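Local coordinates for protein adhesin LabA (Helicobacter pylori, PDB 6GMM) that probably binds LacdiNAc-bearing glycans of the gastric mucosa, acting as a lectin-like adhesin of the SabA family, at residues 40-45 with 292-297; 139-144 with 193-198; 198-203 with 244-249; 285-290 with 384-389. All blocks are in the same frame, centred on the assembly; numbering follows the deposited sequence.

Interaction 1: residues 40-45 with 292-297; sequences GNLNAS and ANAKAQ
Q297 reaches from helix 287-311 to L42 and S45 on helix 32-50. The contact is a helix-helix packing inside the helical bundle of this SabA-like adhesin. The two helix axes come within 10.5 Å of each other and are inclined by 46°. The Q297 side chain runs out extended beyond CG, which carries its terminal amide across the gap to the facing backbone. There the amide is held by both of its ends. NE2 gives one N-H to the backbone carbonyl L42 O at 3.0 Å, on a nearly straight path that stays close to the amide plane. This donor is tilted from the plane of the L42 carbonyl. The second N-H of NE2 turns back to its own helix and meets N293 OD1 one turn earlier, at 2.9 Å. It approaches from above the N293 carbonyl plane. The three bonds fix the flip of the Q297 amide and satisfy polar groups in a buried place. L42 provides the apolar half of the contact. Its CD2 methyl packs on A294 CB at 3.7 Å, and CD1 also lies beside that methyl. L42 CB sits near N293 ND2, so the leucine passes alongside the polar network. Helix 369-386 flanks the same site, with A378 on L42, Q371 on S45 and I375 on Q297. S45 completes the grip. Its OG lies between the backbone N and the carbonyl carbon (chi1 55°), pointing across to Q297. From there OG donates to Q297 OE1 at 2.6 Å, in the carbonyl plane and on a lone pair.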
# COMPACT_ATOMS: atom_id res chain seq x y z
N GLY A 40 14.38 18.22 4.31
CA GLY A 40 13.51 18.49 5.46
C GLY A 40 12.11 17.96 5.22
O GLY A 40 11.50 17.39 6.13
N ASN A 41 11.62 18.07 3.96
CA ASN A 41 10.30 17.52 3.58
C ASN A 41 10.26 15.99 3.71
O ASN A 41 9.22 15.45 4.09
CB ASN A 41 9.94 17.86 2.14
CG ASN A 41 9.49 19.25 1.87
OD1 ASN A 41 9.06 20.00 2.75
ND2 ASN A 41 9.54 19.61 0.59
N LEU A 42 11.34 15.30 3.29
CA LEU A 42 11.41 13.84 3.33
C LEU A 42 11.48 13.35 4.76
O LEU A 42 10.81 12.37 5.09
CB LEU A 42 12.59 13.27 2.54
CG LEU A 42 12.50 13.24 1.03
CD1 LEU A 42 13.83 12.76 0.41
CD2 LEU A 42 11.36 12.36 0.56
N ASN A 43 12.29 14.01 5.60
CA ASN A 43 12.45 13.65 7.01
C ASN A 43 11.11 13.78 7.74
O ASN A 43 10.75 12.87 8.51
CB ASN A 43 13.55 14.53 7.66
CG ASN A 43 13.72 14.31 9.14
OD1 ASN A 43 13.09 15.00 9.97
ND2 ASN A 43 14.54 13.33 9.49
N ALA A 44 10.35 14.85 7.46
CA ALA A 44 9.02 15.09 8.04
C ALA A 44 8.02 14.03 7.56
O ALA A 44 7.39 13.40 8.41
CB ALA A 44 8.51 16.49 7.71
N SER A 45 7.91 13.78 6.24
CA SER A 45 6.99 12.73 5.77
C SER A 45 7.43 11.30 6.13
O SER A 45 6.56 10.42 6.25
CB SER A 45 6.71 12.85 4.27
OG SER A 45 7.89 12.84 3.51
N ALA A 292 16.71 6.90 -2.66
CA ALA A 292 16.14 5.67 -2.16
C ALA A 292 15.00 5.95 -1.14
O ALA A 292 13.97 5.24 -1.16
CB ALA A 292 17.22 4.83 -1.53
N ASN A 293 15.18 6.96 -0.28
CA ASN A 293 14.17 7.30 0.72
C ASN A 293 12.86 7.74 0.05
O ASN A 293 11.82 7.18 0.34
CB ASN A 293 14.68 8.37 1.70
CG ASN A 293 13.69 8.79 2.76
OD1 ASN A 293 12.66 8.15 2.98
ND2 ASN A 293 14.01 9.81 3.51
N ALA A 294 12.92 8.72 -0.82
CA ALA A 294 11.82 9.31 -1.58
C ALA A 294 11.10 8.28 -2.46
O ALA A 294 9.87 8.29 -2.53
CB ALA A 294 12.37 10.44 -2.45
N LYS A 295 11.88 7.40 -3.15
CA LYS A 295 11.35 6.34 -4.01
C LYS A 295 10.54 5.40 -3.11
O LYS A 295 9.37 5.10 -3.43
CB LYS A 295 12.50 5.59 -4.70
CG LYS A 295 12.05 4.64 -5.80
CD LYS A 295 13.25 4.06 -6.52
CE LYS A 295 12.84 3.02 -7.52
NZ LYS A 295 13.80 1.90 -7.53
N ALA A 296 11.10 5.01 -1.93
CA ALA A 296 10.36 4.16 -0.98
C ALA A 296 9.08 4.84 -0.50
O ALA A 296 8.03 4.23 -0.62
CB ALA A 296 11.23 3.77 0.21
N GLN A 297 9.15 6.09 -0.02
CA GLN A 297 7.97 6.83 0.44
C GLN A 297 6.88 6.88 -0.63
O GLN A 297 5.71 6.76 -0.31
CB GLN A 297 8.35 8.27 0.86
CG GLN A 297 9.22 8.29 2.11
CD GLN A 297 9.29 9.65 2.73
OE1 GLN A 297 8.32 10.41 2.73
NE2 GLN A 297 10.43 9.95 3.34

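Interaction 2: residues 139-144 with 193-198; sequences QIIQKA and EQASTI
I141 of helix 128-145 drives its CD1 methyl against helix 188-205, and this is the tight, buried part of the contact. The methyl meets I198 CD1 tip to tip at 3.6 Å. It also lies 3.7 Å from the backbone atom A195 N, with the A195 methyl a little farther off. I141 CG1 is anti to the carbonyl carbon (chi1 -65°) and the chain continues extended, which carries CD1 across to the other helix. Behind this point the core goes on into helix 57-76, where A195 touches L66 and A69 and I198 touches W73. The Q194 side is about as close but partly open to solvent. Q194 CG lies beside the backbone N (chi1 -69°), which sets CG against I140; the bend at chi2 then turns the amide end along I140 CD1. The Q194 and I141 side chains slide past each other in opposite directions, with Q194 CB 3.7 Å from I141 CG1. Q194 CG rests on I140 CG2, also at 3.7 Å. The amide end makes no hydrogen bond to segment 139-144; NE2 turns back to V190 O in its own helix. I140 also packs on L162 and F164 of strand 161-165. The helix directions differ by 143°, with axes 9.7 Å apart at closest approach. This is typical of roughly antiparallel neighbours in a helical bundle, joined here through the hairpin of strands 161-165 and 181-185.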
# COMPACT_ATOMS: atom_id res chain seq x y z
N GLN A 139 -5.98 -15.78 16.67
CA GLN A 139 -5.69 -15.44 18.07
C GLN A 139 -4.53 -14.50 18.19
O GLN A 139 -4.59 -13.61 19.03
CB GLN A 139 -5.51 -16.68 18.98
CG GLN A 139 -6.72 -17.60 19.08
CD GLN A 139 -7.99 -16.99 19.61
OE1 GLN A 139 -7.98 -16.05 20.42
NE2 GLN A 139 -9.12 -17.54 19.17
N ILE A 140 -3.49 -14.64 17.32
CA ILE A 140 -2.33 -13.73 17.33
C ILE A 140 -2.76 -12.32 16.92
O ILE A 140 -2.35 -11.35 17.56
CB ILE A 140 -1.10 -14.26 16.52
CG1 ILE A 140 -0.50 -15.51 17.23
CG2 ILE A 140 -0.05 -13.16 16.39
CD1 ILE A 140 0.54 -16.42 16.40
N ILE A 141 -3.57 -12.22 15.85
CA ILE A 141 -4.10 -10.95 15.38
C ILE A 141 -4.89 -10.27 16.49
O ILE A 141 -4.62 -9.11 16.79
CB ILE A 141 -4.95 -11.10 14.08
CG1 ILE A 141 -4.06 -11.59 12.92
CG2 ILE A 141 -5.64 -9.76 13.74
CD1 ILE A 141 -4.77 -11.98 11.65
N GLN A 142 -5.83 -11.00 17.12
CA GLN A 142 -6.66 -10.46 18.19
C GLN A 142 -5.83 -10.00 19.39
O GLN A 142 -6.07 -8.90 19.87
CB GLN A 142 -7.76 -11.46 18.59
CG GLN A 142 -8.95 -11.40 17.63
CD GLN A 142 -9.81 -10.15 17.72
OE1 GLN A 142 -9.52 -9.16 18.41
NE2 GLN A 142 -10.91 -10.17 17.03
N LYS A 143 -4.81 -10.80 19.84
CA LYS A 143 -3.94 -10.38 20.96
C LYS A 143 -3.06 -9.20 20.59
O LYS A 143 -2.78 -8.36 21.44
CB LYS A 143 -3.11 -11.54 21.55
CG LYS A 143 -3.93 -12.75 22.04
CD LYS A 143 -4.70 -12.53 23.34
CE LYS A 143 -5.55 -13.72 23.75
NZ LYS A 143 -6.70 -13.96 22.83
N ALA A 144 -2.63 -9.11 19.32
CA ALA A 144 -1.79 -7.99 18.90
C ALA A 144 -2.52 -6.65 18.96
O ALA A 144 -1.88 -5.63 19.23
CB ALA A 144 -1.26 -8.22 17.52
N GLU A 193 1.46 -11.98 8.00
CA GLU A 193 1.66 -13.40 7.74
C GLU A 193 0.47 -14.18 8.35
O GLU A 193 -0.09 -15.08 7.69
CB GLU A 193 3.01 -13.90 8.30
CG GLU A 193 3.19 -15.42 8.25
CD GLU A 193 3.04 -16.08 6.88
OE1 GLU A 193 3.59 -15.54 5.89
OE2 GLU A 193 2.39 -17.14 6.81
N GLN A 194 0.05 -13.77 9.59
CA GLN A 194 -1.08 -14.36 10.30
C GLN A 194 -2.32 -14.18 9.45
O GLN A 194 -3.07 -15.14 9.24
CB GLN A 194 -1.30 -13.69 11.68
CG GLN A 194 -0.23 -13.95 12.74
CD GLN A 194 0.52 -15.23 12.55
OE1 GLN A 194 -0.04 -16.34 12.57
NE2 GLN A 194 1.81 -15.10 12.34
N ALA A 195 -2.50 -12.98 8.88
CA ALA A 195 -3.64 -12.65 8.03
C ALA A 195 -3.61 -13.54 6.79
O ALA A 195 -4.67 -13.94 6.32
CB ALA A 195 -3.56 -11.19 7.62
N SER A 196 -2.40 -13.85 6.26
CA SER A 196 -2.29 -14.67 5.05
C SER A 196 -2.62 -16.11 5.34
O SER A 196 -3.24 -16.76 4.50
CB SER A 196 -0.91 -14.56 4.41
OG SER A 196 -0.89 -15.22 3.16
N THR A 197 -2.25 -16.60 6.54
CA THR A 197 -2.55 -17.95 6.99
C THR A 197 -4.06 -18.16 7.02
O THR A 197 -4.52 -19.22 6.55
CB THR A 197 -1.90 -18.23 8.34
OG1 THR A 197 -0.49 -18.23 8.16
CG2 THR A 197 -2.35 -19.57 8.94
N ILE A 198 -4.82 -17.21 7.58
CA ILE A 198 -6.28 -17.30 7.64
C ILE A 198 -6.86 -17.55 6.23
O ILE A 198 -7.43 -18.59 6.02
CB ILE A 198 -6.91 -16.04 8.27
CG1 ILE A 198 -6.56 -15.91 9.78
CG2 ILE A 198 -8.44 -16.02 8.02
CD1 ILE A 198 -6.98 -14.59 10.39

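Interaction 3: residues 198-203 with 244-249; sequences IITTLN and AIQDMI
The roughly antiparallel pairing of helices 188-205 and 239-264 in the bundle brings I199 against I245, Q246 and I249. The helix directions differ by 147° and the axes approach to 10.4 Å. I199 carries the contact, and its branches take separate partners. On one branch, CD1 lies 3.8 Å from I245 CG2, the two side chains meeting at about a right angle. On the same branch CG1 is 3.9 Å from I249 CD1. The other branch, CG2, faces Q246, where the two side chains run past each other in opposite directions. I199 CG2 is 3.6 Å from Q246 CD, so the methyl lies against the amide carbon. The Q246 chain bends at chi2 (-81°), which swings its amide toward helix 188-205. There NE2 passes I199 CB at 3.7 Å. The T200 and Q246 side chains cross at about a right angle, with Q246 OE1 3.4 Å from T200 OG1. T200 OG1 has a firmer partner in its own helix, the carbonyl S196 O. The buried side goes on into helix 57-76, where L72 packs on both I245 and L202. T200 marks the exposed margin. No hydrogen bond crosses between the segments. The helices are therefore joined here by van der Waals packing of isoleucine branches and by an amide laid over an isoleucine. The polar end of Q246 sits toward the solvent margin, while the apolar branches face the core.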
# COMPACT_ATOMS: atom_id res chain seq x y z
N ILE A 198 -4.82 -17.21 7.58
CA ILE A 198 -6.28 -17.30 7.64
C ILE A 198 -6.86 -17.55 6.23
O ILE A 198 -7.43 -18.59 6.02
CB ILE A 198 -6.91 -16.04 8.27
CG1 ILE A 198 -6.56 -15.91 9.78
CG2 ILE A 198 -8.44 -16.02 8.02
CD1 ILE A 198 -6.98 -14.59 10.39
N ILE A 199 -6.63 -16.62 5.28
CA ILE A 199 -7.16 -16.62 3.93
C ILE A 199 -6.60 -17.76 3.09
O ILE A 199 -7.37 -18.46 2.44
CB ILE A 199 -7.00 -15.22 3.24
CG1 ILE A 199 -7.36 -14.05 4.21
CG2 ILE A 199 -7.83 -15.13 1.94
CD1 ILE A 199 -8.88 -13.87 4.60
N THR A 200 -5.26 -17.96 3.11
CA THR A 200 -4.64 -19.06 2.34
C THR A 200 -5.21 -20.41 2.79
O THR A 200 -5.67 -21.16 1.92
CB THR A 200 -3.11 -18.98 2.36
OG1 THR A 200 -2.75 -17.65 1.96
CG2 THR A 200 -2.48 -19.97 1.40
N THR A 201 -5.26 -20.68 4.15
CA THR A 201 -5.79 -21.96 4.68
C THR A 201 -7.27 -22.11 4.31
O THR A 201 -7.66 -23.19 3.85
CB THR A 201 -5.50 -22.16 6.18
OG1 THR A 201 -4.15 -21.77 6.47
CG2 THR A 201 -5.67 -23.58 6.60
N LEU A 202 -8.08 -21.03 4.46
CA LEU A 202 -9.50 -21.03 4.12
C LEU A 202 -9.71 -21.38 2.66
O LEU A 202 -10.54 -22.22 2.34
CB LEU A 202 -10.10 -19.63 4.34
CG LEU A 202 -11.43 -19.47 5.10
CD1 LEU A 202 -12.07 -18.13 4.78
CD2 LEU A 202 -12.44 -20.62 4.83
N ASN A 203 -8.95 -20.73 1.78
CA ASN A 203 -9.06 -20.88 0.34
C ASN A 203 -8.70 -22.26 -0.15
O ASN A 203 -9.47 -22.81 -0.95
CB ASN A 203 -8.26 -19.79 -0.37
CG ASN A 203 -8.48 -19.75 -1.86
OD1 ASN A 203 -9.61 -19.55 -2.35
ND2 ASN A 203 -7.40 -19.94 -2.59
N ALA A 244 -9.80 -10.19 -3.11
CA ALA A 244 -9.59 -8.80 -2.68
C ALA A 244 -8.74 -8.76 -1.44
O ALA A 244 -7.86 -7.91 -1.34
CB ALA A 244 -10.92 -8.13 -2.41
N ILE A 245 -8.95 -9.68 -0.51
CA ILE A 245 -8.21 -9.66 0.75
C ILE A 245 -6.77 -10.10 0.55
O ILE A 245 -5.88 -9.51 1.16
CB ILE A 245 -8.96 -10.44 1.87
CG1 ILE A 245 -10.36 -9.80 2.14
CG2 ILE A 245 -8.09 -10.45 3.14
CD1 ILE A 245 -11.30 -10.61 3.16
N GLN A 246 -6.55 -11.12 -0.30
CA GLN A 246 -5.20 -11.62 -0.61
C GLN A 246 -4.33 -10.53 -1.18
O GLN A 246 -3.18 -10.38 -0.74
CB GLN A 246 -5.25 -12.81 -1.58
CG GLN A 246 -5.82 -14.08 -0.92
CD GLN A 246 -4.81 -14.85 -0.09
OE1 GLN A 246 -4.58 -16.04 -0.35
NE2 GLN A 246 -4.27 -14.24 0.99
N ASP A 247 -4.88 -9.72 -2.11
CA ASP A 247 -4.17 -8.60 -2.74
C ASP A 247 -3.93 -7.48 -1.71
O ASP A 247 -2.87 -6.84 -1.72
CB ASP A 247 -5.01 -8.09 -3.91
CG ASP A 247 -5.08 -9.01 -5.12
OD1 ASP A 247 -4.08 -9.74 -5.38
OD2 ASP A 247 -6.06 -8.90 -5.89
N MET A 248 -4.90 -7.25 -0.79
CA MET A 248 -4.79 -6.26 0.29
C MET A 248 -3.56 -6.61 1.15
O MET A 248 -2.74 -5.75 1.44
CB MET A 248 -6.04 -6.29 1.16
CG MET A 248 -7.17 -5.44 0.63
SD MET A 248 -8.64 -5.60 1.66
CE MET A 248 -8.17 -4.61 3.01
N ILE A 249 -3.41 -7.89 1.51
CA ILE A 249 -2.29 -8.40 2.30
C ILE A 249 -0.96 -8.22 1.52
O ILE A 249 0.04 -7.78 2.10
CB ILE A 249 -2.58 -9.90 2.63
CG1 ILE A 249 -3.70 -10.02 3.70
CG2 ILE A 249 -1.30 -10.67 3.04
CD1 ILE A 249 -4.42 -11.45 3.77

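Interaction 4: residues 285-290 with 384-389; sequences NFAQSM and TLANFS
A287, near the start of helix 287-311, meets L385 and A386 at the end of helix 369-386. The backbones come close here, with A287 CA and A386 CA 5.1 Å apart. Small side chains permit this. The A287 methyl CB lies 3.6 Å from the backbone atom A386 N and 3.8 Å from L385 CB. It also stands beside the A386 methyl. On one flank, Q288 bends at chi2 and brings its amide round, so that NE2 sits 3.5 Å from A386 CB at the solvent side. On the other flank, L385 CD1 approaches the F286 ring obliquely, 4.1 Å from F286 CE1. With chi1 at 61°, F286 CG sits over its own backbone, which brings the ring nearer to L385. Farther out, the same ring makes a cation-pi contact with R39 of helix 32-50 and touches I35. L385 also packs on F278. Beyond A386, N387 leaves helical geometry, and its ND2 bonds back to Y383 O. Helix 388-408 then begins with F388, whose ring meets that of Y281 edge to face. No hydrogen bond links the two segments. Their junction rests on apolar contact, and methyl-sized side chains let the start of one helix lie directly against the end of another, just before the break at N387. The cation-pi contact of R39 with the F286 ring may add an electrostatic contribution from a third helix.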
# COMPACT_ATOMS: atom_id res chain seq x y z
N ASN A 285 27.14 13.56 -2.19
CA ASN A 285 27.32 12.16 -1.81
C ASN A 285 26.12 11.61 -1.01
O ASN A 285 25.94 10.38 -0.97
CB ASN A 285 28.67 11.93 -1.11
CG ASN A 285 28.94 12.75 0.15
OD1 ASN A 285 28.04 13.37 0.73
ND2 ASN A 285 30.19 12.71 0.64
N PHE A 286 25.26 12.51 -0.45
CA PHE A 286 24.03 12.19 0.32
C PHE A 286 22.84 11.87 -0.59
O PHE A 286 21.82 11.38 -0.12
CB PHE A 286 23.63 13.38 1.22
CG PHE A 286 23.32 14.67 0.48
CD1 PHE A 286 22.04 14.91 -0.04
CD2 PHE A 286 24.30 15.63 0.27
CE1 PHE A 286 21.78 16.07 -0.78
CE2 PHE A 286 24.02 16.80 -0.44
CZ PHE A 286 22.77 17.01 -0.98
N ALA A 287 22.94 12.23 -1.87
CA ALA A 287 21.86 12.12 -2.85
C ALA A 287 21.32 10.71 -3.08
O ALA A 287 20.13 10.57 -3.32
CB ALA A 287 22.29 12.72 -4.18
N GLN A 288 22.19 9.69 -3.04
CA GLN A 288 21.80 8.29 -3.26
C GLN A 288 20.76 7.79 -2.26
O GLN A 288 19.73 7.26 -2.68
CB GLN A 288 23.03 7.37 -3.25
CG GLN A 288 22.96 6.29 -4.32
CD GLN A 288 23.53 6.77 -5.62
OE1 GLN A 288 24.75 6.72 -5.85
NE2 GLN A 288 22.66 7.24 -6.51
N SER A 289 21.03 7.98 -0.95
CA SER A 289 20.10 7.60 0.13
C SER A 289 18.86 8.52 0.10
O SER A 289 17.76 8.09 0.41
CB SER A 289 20.81 7.66 1.48
OG SER A 289 21.31 8.96 1.73
N MET A 290 19.04 9.78 -0.33
CA MET A 290 17.93 10.74 -0.45
C MET A 290 16.95 10.23 -1.51
O MET A 290 15.74 10.22 -1.26
CB MET A 290 18.45 12.15 -0.76
CG MET A 290 17.34 13.19 -0.88
SD MET A 290 18.00 14.78 -1.46
CE MET A 290 16.47 15.58 -2.09
N THR A 384 18.57 13.72 -9.88
CA THR A 384 19.37 14.69 -10.64
C THR A 384 20.71 14.94 -9.93
O THR A 384 21.74 14.81 -10.58
CB THR A 384 18.56 15.96 -10.98
OG1 THR A 384 17.31 15.58 -11.58
CG2 THR A 384 19.27 16.88 -11.95
N LEU A 385 20.69 15.24 -8.61
CA LEU A 385 21.91 15.42 -7.81
C LEU A 385 22.79 14.16 -7.85
O LEU A 385 23.99 14.28 -7.97
CB LEU A 385 21.58 15.71 -6.34
CG LEU A 385 21.19 17.11 -5.97
CD1 LEU A 385 20.66 17.14 -4.57
CD2 LEU A 385 22.40 18.07 -6.08
N ALA A 386 22.18 12.96 -7.74
CA ALA A 386 22.92 11.70 -7.78
C ALA A 386 23.62 11.48 -9.12
O ALA A 386 24.68 10.85 -9.16
CB ALA A 386 22.00 10.55 -7.51
N ASN A 387 23.03 12.00 -10.22
CA ASN A 387 23.58 11.82 -11.57
C ASN A 387 23.81 13.12 -12.29
O ASN A 387 23.68 13.14 -13.52
CB ASN A 387 22.62 10.93 -12.38
CG ASN A 387 22.37 9.59 -11.77
OD1 ASN A 387 23.11 8.63 -12.01
ND2 ASN A 387 21.32 9.51 -10.97
N PHE A 388 24.25 14.18 -11.57
CA PHE A 388 24.42 15.55 -12.08
C PHE A 388 25.20 15.66 -13.38
O PHE A 388 24.70 16.24 -14.34
CB PHE A 388 24.99 16.49 -11.02
CG PHE A 388 24.78 17.93 -11.43
CD1 PHE A 388 23.54 18.54 -11.29
CD2 PHE A 388 25.81 18.66 -12.02
CE1 PHE A 388 23.34 19.87 -11.73
CE2 PHE A 388 25.60 19.97 -12.47
CZ PHE A 388 24.37 20.57 -12.29
N SER A 389 26.44 15.11 -13.39
CA SER A 389 27.34 15.12 -14.53
C SER A 389 26.60 14.65 -15.80
O SER A 389 26.54 15.39 -16.79
CB SER A 389 28.52 14.20 -14.24
OG SER A 389 29.30 13.92 -15.39

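How the interactions relate
From the N terminus, interaction 1 opens on helix 32-50 and closes only at helix 287-311. Interactions 2 and 3 both fall within that span, in series. Interaction 2 joins helices 128-145 and 188-205, and interaction 3 then joins helix 188-205 to helix 239-264. They share I198 and touch where A195 O meets I249 CD1. Interaction 4 opens at 285-290, just before interaction 1 closes, and ends at 384-389, so these two cross. Both use helix 287-311, and they touch where L42 CD1 of helix 32-50 meets M290 O of that helix. Interactions 1 and 3 lie on opposite sides of the chain's centre, their centres 31 Å apart, bridged by consecutive helices 239-264 and 287-311.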